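Side-chain contacts in DNA protection during starvation protein (Brevibacillus brevis, PDB 1N1Q), which probably oxidises iron(II) with hydrogen peroxide, stores the product as mineral inside its hollow dodecamer and so shields DNA from oxidative damage: residues Leu13-Gln16 with Val17-Val21; Ala61-Val64 with Leu65-Gly69. All coordinates share one frame; numbering follows the deposited sequence.

Contacts 1 and 2 are two local contacts on successive helices of the four-helix bundle, contact 1 within helix 4-33 and contact 2 at the C-terminal end of helix 39-66, running into the turn that follows; their centres are 13 Å apart. The helices touch between them: Leu13 CB of contact 1 packs on Val64 CG2 of contact 2 at 3.6 Å, and Val17 CG2 reaches Ala61 N at 3.7 Å. Contact 1 is buried in the bundle and binds no metal; its Val17 side chain stays about 12 Å from the bound mu-oxo-diiron. In contact 2, Glu62 is an iron ligand at the ferroxidase centre between subunits, while Val64 faces inward to helix 4-33.

Contact 1: residues Leu13-Gln16 with Val17-Val21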
ATOM      1  N   LEU A  13      14.339  -4.362  30.880  1.00 15.06           N
ATOM      2  CA  LEU A  13      13.941  -4.633  29.506  1.00 15.08           C
ATOM      3  C   LEU A  13      13.964  -3.321  28.716  1.00 14.26           C
ATOM      4  O   LEU A  13      14.507  -3.260  27.617  1.00 13.81           O
ATOM      5  CB  LEU A  13      12.531  -5.240  29.489  1.00 14.86           C
ATOM      6  CG  LEU A  13      12.304  -6.651  28.913  1.00 16.77           C
ATOM      7  CD1 LEU A  13      13.567  -7.486  28.994  1.00 21.36           C
ATOM      8  CD2 LEU A  13      11.163  -7.311  29.670  1.00 15.39           C
ATOM      9  N   ASN A  14      13.375  -2.275  29.286  1.00 14.13           N
ATOM     10  CA  ASN A  14      13.328  -0.972  28.622  1.00 14.34           C
ATOM     11  C   ASN A  14      14.711  -0.375  28.401  1.00 14.55           C
ATOM     12  O   ASN A  14      14.912   0.427  27.491  1.00 14.03           O
ATOM     13  CB  ASN A  14      12.449   0.010  29.410  1.00 14.06           C
ATOM     14  CG  ASN A  14      10.980  -0.086  29.022  1.00 14.64           C
ATOM     15  OD1 ASN A  14      10.662  -0.316  27.857  1.00 14.45           O
ATOM     16  ND2 ASN A  14      10.081   0.113  29.984  1.00 12.97           N
ATOM     17  N   ARG A  15      15.662  -0.769  29.237  1.00 15.03           N
ATOM     18  CA  ARG A  15      17.034  -0.291  29.113  1.00 16.45           C
ATOM     19  C   ARG A  15      17.577  -0.800  27.779  1.00 14.89           C
ATOM     20  O   ARG A  15      18.298  -0.098  27.076  1.00 13.61           O
ATOM     21  CB  ARG A  15      17.873  -0.845  30.256  1.00 16.98           C
ATOM     22  CG  ARG A  15      18.980   0.072  30.728  1.00 25.10           C
ATOM     23  CD  ARG A  15      20.232  -0.041  29.885  1.00 33.33           C
ATOM     24  NE  ARG A  15      21.412   0.220  30.706  1.00 39.84           N
ATOM     25  CZ  ARG A  15      21.750  -0.515  31.764  1.00 46.33           C
ATOM     26  NH1 ARG A  15      21.001  -1.554  32.122  1.00 47.38           N
ATOM     27  NH2 ARG A  15      22.827  -0.205  32.477  1.00 49.09           N
ATOM     28  N   GLN A  16      17.220  -2.033  27.435  1.00 13.74           N
ATOM     29  CA  GLN A  16      17.672  -2.621  26.185  1.00 13.24           C
ATOM     30  C   GLN A  16      16.865  -2.091  25.007  1.00 12.69           C
ATOM     31  O   GLN A  16      17.357  -2.023  23.883  1.00 11.47           O
ATOM     32  CB  GLN A  16      17.602  -4.145  26.263  1.00 13.22           C
ATOM     33  CG  GLN A  16      18.512  -4.726  27.333  1.00 13.49           C
ATOM     34  CD  GLN A  16      19.903  -4.105  27.313  1.00 13.35           C
ATOM     35  OE1 GLN A  16      20.536  -4.008  26.260  1.00 14.13           O
ATOM     36  NE2 GLN A  16      20.383  -3.677  28.479  1.00 11.26           N
ATOM     37  N   VAL A  17      15.614  -1.725  25.265  1.00 12.50           N
ATOM     38  CA  VAL A  17      14.778  -1.148  24.222  1.00 12.15           C
ATOM     39  C   VAL A  17      15.471   0.151  23.830  1.00 12.37           C
ATOM     40  O   VAL A  17      15.642   0.440  22.651  1.00 12.07           O
ATOM     41  CB  VAL A  17      13.349  -0.815  24.734  1.00 12.18           C
ATOM     42  CG1 VAL A  17      12.633   0.087  23.729  1.00 12.59           C
ATOM     43  CG2 VAL A  17      12.543  -2.100  24.931  1.00 12.80           C
ATOM     44  N   ALA A  18      15.897   0.913  24.838  1.00 12.27           N
ATOM     45  CA  ALA A  18      16.571   2.182  24.598  1.00 12.92           C
ATOM     46  C   ALA A  18      17.887   1.961  23.853  1.00 12.84           C
ATOM     47  O   ALA A  18      18.206   2.693  22.912  1.00 12.78           O
ATOM     48  CB  ALA A  18      16.830   2.897  25.924  1.00 13.00           C
ATOM     49  N   ASN A  19      18.644   0.947  24.274  1.00 12.64           N
ATOM     50  CA  ASN A  19      19.923   0.645  23.638  1.00 12.24           C
ATOM     51  C   ASN A  19      19.758   0.309  22.166  1.00 11.75           C
ATOM     52  O   ASN A  19      20.499   0.814  21.323  1.00 11.60           O
ATOM     53  CB  ASN A  19      20.627  -0.520  24.340  1.00 12.20           C
ATOM     54  CG  ASN A  19      21.359  -0.090  25.591  1.00 12.71           C
ATOM     55  OD1 ASN A  19      21.748   1.066  25.718  1.00 13.04           O
ATOM     56  ND2 ASN A  19      21.573  -1.024  26.512  1.00 11.70           N
ATOM     57  N   TRP A  20      18.789  -0.547  21.855  1.00 11.49           N
ATOM     58  CA  TRP A  20      18.563  -0.943  20.475  1.00 11.41           C
ATOM     59  C   TRP A  20      17.950   0.144  19.611  1.00 11.37           C
ATOM     60  O   TRP A  20      18.133   0.144  18.389  1.00 11.64           O
ATOM     61  CB  TRP A  20      17.736  -2.231  20.423  1.00 11.60           C
ATOM     62  CG  TRP A  20      18.579  -3.421  20.757  1.00 11.24           C
ATOM     63  CD1 TRP A  20      18.580  -4.134  21.923  1.00 10.66           C
ATOM     64  CD2 TRP A  20      19.628  -3.967  19.951  1.00 11.16           C
ATOM     65  NE1 TRP A  20      19.573  -5.089  21.895  1.00 12.27           N
ATOM     66  CE2 TRP A  20      20.232  -5.006  20.697  1.00 11.76           C
ATOM     67  CE3 TRP A  20      20.122  -3.674  18.671  1.00 12.74           C
ATOM     68  CZ2 TRP A  20      21.305  -5.755  20.206  1.00 12.57           C
ATOM     69  CZ3 TRP A  20      21.189  -4.418  18.181  1.00 12.91           C
ATOM     70  CH2 TRP A  20      21.770  -5.445  18.949  1.00 12.84           C
ATOM     71  N   VAL A  21      17.226   1.069  20.229  1.00 11.03           N
ATOM     72  CA  VAL A  21      16.653   2.181  19.472  1.00 11.08           C
ATOM     73  C   VAL A  21      17.833   3.057  19.057  1.00 11.16           C
ATOM     74  O   VAL A  21      17.886   3.561  17.942  1.00 11.66           O
ATOM     75  CB  VAL A  21      15.658   3.005  20.324  1.00 10.01           C
ATOM     76  CG1 VAL A  21      15.137   4.208  19.526  1.00 10.89           C
ATOM     77  CG2 VAL A  21      14.508   2.134  20.741  1.00  7.12           C
TER
HETATM   78  O   HOH W   1      20.521  -6.132  24.530  1.00 18.15           O
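Gln16 OE1 takes two donors, the amide of Asn19 and a water molecule. The bond from Asn19 ND2 to Gln16 OE1 is 3.2 Å long and almost straight at the hydrogen (174°). The acceptor lies in the amide plane of Asn19, whereas ND2 stands above the carbonyl plane of Gln16 and misses the lone pairs; the two amides are turned 60° against each other. The water donates to Gln16 OE1 over 2.7 Å and accepts from Trp20 NE1 at 3.0 Å, bridging side chains one helical turn apart. A bend at the second torsion of Gln16 (chi2 -45°) brings OE1 within range of both. At the other end of this amide, NE2 donates to Glu110 of helix 93-120, to which Asn19 ND2 adds a weak bond, while Asn19 OD1 accepts from the backbone of Ser83 and Ile84.

Arg15 runs beside Asn19 and points the same way, its CD 3.8 Å from Asn19 ND2, and its guanidinium forms a long, weak ion pair with Glu110. Trp20 approaches edge first: CD1 comes to 3.1 Å from Gln16 O, close to the indole plane, and the same oxygen accepts the backbone bond from Trp20 N at 2.9 Å. Beyond, the ring packs on Phe104, Leu107 and Leu137. On another side of the helix, Val17 CG2 sits 3.9 Å from Asn14 OD1, which accepts from Ile72 N, and 3.5 Å from Leu13 O.

Buried amides here are thus paired with each other, with water, with backbone and with one carboxylate. The bonds to Glu110 tie helix 4-33 to helix 93-120, and their N-H groups, with the more distant arginine, would probably favour its ionised form.

Contact 2: residues Ala61-Val64 with Leu65-Gly69; sequences AERV and LSIGG. With FEO (mu-oxo-diiron), chain E.
Val64 CG1 lies 3.4 Å from Gly69 C, where the chain turns back over the end of helix 39-66. CG1 is placed there by standing anti to the backbone N (chi1 166°). The carbonyl of the same valine accepts twice, from Ile67 N and, at 2.9 Å, from Gly69 N, the donors coming from opposite faces of its plane. Leu65 folds back along the helix: its CG meets Ala61 O at 3.5 Å and its CD1 lies 4.0 Å from Glu62 CA, while the side chain also packs on Trp32 of a second subunit.

Arg63 crosses Ile67 at about a right angle, and Ile67 CG2 sits over one face of the guanidinium, 3.5 Å above its plane and offset toward the rim. NH2 forms a salt bridge with Asp123 and NE bonds to Thr126, fixing the flat group. Asp123 would probably lose its charged mate, and Ile67 CG2 the flat surface it packs on, with an alanine in place of Arg63.

Ser66 OG donates to Glu62 O at 2.8 Å, doubling the backbone bond from Ser66 N. Glu62 OE2 binds iron FE1 at 2.1 Å, together with Asp58 of the same chain and His31 of the second subunit. Gly68, with positive phi (94°), completes a Schellman motif that ends this helix just beyond the intersubunit ferroxidase centre characteristic of Dps proteins.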
ATOM      1  N   ALA A  61      10.159  -4.530  23.436  1.00 13.73           N
ATOM      2  CA  ALA A  61       9.042  -3.680  23.831  1.00 13.98           C
ATOM      3  C   ALA A  61       7.768  -4.491  24.064  1.00 14.28           C
ATOM      4  O   ALA A  61       7.018  -4.244  25.004  1.00 13.70           O
ATOM      5  CB  ALA A  61       8.797  -2.625  22.769  1.00 13.74           C
ATOM      6  N   GLU A  62       7.516  -5.464  23.202  1.00 14.53           N
ATOM      7  CA  GLU A  62       6.321  -6.274  23.360  1.00 14.85           C
ATOM      8  C   GLU A  62       6.393  -7.226  24.541  1.00 14.52           C
ATOM      9  O   GLU A  62       5.358  -7.598  25.093  1.00 14.22           O
ATOM     10  CB  GLU A  62       5.999  -6.996  22.047  1.00 15.11           C
ATOM     11  CG  GLU A  62       5.441  -6.000  21.041  1.00 15.88           C
ATOM     12  CD  GLU A  62       5.130  -6.581  19.686  1.00 16.71           C
ATOM     13  OE1 GLU A  62       5.467  -7.754  19.431  1.00 17.04           O
ATOM     14  OE2 GLU A  62       4.552  -5.840  18.867  1.00 15.17           O
ATOM     15  N   ARG A  63       7.605  -7.591  24.945  1.00 13.98           N
ATOM     16  CA  ARG A  63       7.762  -8.447  26.112  1.00 14.08           C
ATOM     17  C   ARG A  63       7.417  -7.564  27.319  1.00 13.70           C
ATOM     18  O   ARG A  63       6.794  -8.022  28.280  1.00 13.60           O
ATOM     19  CB  ARG A  63       9.199  -8.986  26.211  1.00 14.58           C
ATOM     20  CG  ARG A  63       9.445  -9.898  27.411  1.00 14.65           C
ATOM     21  CD  ARG A  63       8.494 -11.095  27.415  1.00 15.56           C
ATOM     22  NE  ARG A  63       8.486 -11.778  28.706  1.00 14.16           N
ATOM     23  CZ  ARG A  63       7.521 -12.594  29.112  1.00 15.89           C
ATOM     24  NH1 ARG A  63       6.481 -12.841  28.327  1.00 16.02           N
ATOM     25  NH2 ARG A  63       7.581 -13.137  30.318  1.00 14.97           N
ATOM     26  N   VAL A  64       7.815  -6.292  27.262  1.00 13.69           N
ATOM     27  CA  VAL A  64       7.506  -5.354  28.344  1.00 13.57           C
ATOM     28  C   VAL A  64       5.989  -5.297  28.508  1.00 13.57           C
ATOM     29  O   VAL A  64       5.461  -5.397  29.614  1.00 13.20           O
ATOM     30  CB  VAL A  64       8.021  -3.923  28.029  1.00 13.54           C
ATOM     31  CG1 VAL A  64       7.397  -2.913  29.000  1.00 14.37           C
ATOM     32  CG2 VAL A  64       9.542  -3.877  28.132  1.00 13.89           C
ATOM     33  N   LEU A  65       5.292  -5.136  27.391  1.00 13.48           N
ATOM     34  CA  LEU A  65       3.837  -5.080  27.407  1.00 14.18           C
ATOM     35  C   LEU A  65       3.240  -6.383  27.948  1.00 14.12           C
ATOM     36  O   LEU A  65       2.272  -6.364  28.703  1.00 13.40           O
ATOM     37  CB  LEU A  65       3.308  -4.832  25.991  1.00 14.49           C
ATOM     38  CG  LEU A  65       3.579  -3.458  25.364  1.00 16.16           C
ATOM     39  CD1 LEU A  65       3.411  -3.532  23.855  1.00 17.79           C
ATOM     40  CD2 LEU A  65       2.628  -2.435  25.965  1.00 17.02           C
ATOM     41  N   SER A  66       3.831  -7.509  27.556  1.00 14.21           N
ATOM     42  CA  SER A  66       3.367  -8.820  27.981  1.00 14.34           C
ATOM     43  C   SER A  66       3.488  -9.057  29.482  1.00 14.83           C
ATOM     44  O   SER A  66       2.801  -9.926  30.019  1.00 14.72           O
ATOM     45  CB  SER A  66       4.123  -9.914  27.226  1.00 14.62           C
ATOM     46  OG  SER A  66       3.810  -9.862  25.845  1.00 14.24           O
ATOM     47  N   ILE A  67       4.348  -8.300  30.160  1.00 15.03           N
ATOM     48  CA  ILE A  67       4.478  -8.473  31.601  1.00 15.97           C
ATOM     49  C   ILE A  67       3.837  -7.314  32.367  1.00 16.37           C
ATOM     50  O   ILE A  67       4.032  -7.176  33.569  1.00 16.65           O
ATOM     51  CB  ILE A  67       5.958  -8.622  32.039  1.00 15.66           C
ATOM     52  CG1 ILE A  67       6.764  -7.390  31.613  1.00 15.42           C
ATOM     53  CG2 ILE A  67       6.536  -9.914  31.475  1.00 17.20           C
ATOM     54  CD1 ILE A  67       8.105  -7.271  32.347  1.00 18.54           C
ATOM     55  N   GLY A  68       3.093  -6.470  31.656  1.00 16.92           N
ATOM     56  CA  GLY A  68       2.413  -5.365  32.309  1.00 17.15           C
ATOM     57  C   GLY A  68       3.078  -4.004  32.380  1.00 17.40           C
ATOM     58  O   GLY A  68       2.569  -3.115  33.056  1.00 17.24           O
ATOM     59  N   GLY A  69       4.198  -3.818  31.690  1.00 17.65           N
ATOM     60  CA  GLY A  69       4.852  -2.521  31.723  1.00 17.66           C
ATOM     61  C   GLY A  69       4.562  -1.701  30.480  1.00 18.01           C
ATOM     62  O   GLY A  69       3.780  -2.107  29.626  1.00 17.80           O
TER
HETATM   63 FE1  FEO E 516       5.057  -5.647  16.867  1.00 15.94          FE
HETATM   64 FE2  FEO E 516       3.693  -8.662  16.405  1.00 45.01          FE
HETATM   65  O   FEO E 516       4.456  -6.994  15.672  1.00 17.18           O
HETATM   66  O   HOH W   2       1.573  -8.225  16.081  1.00 38.80           O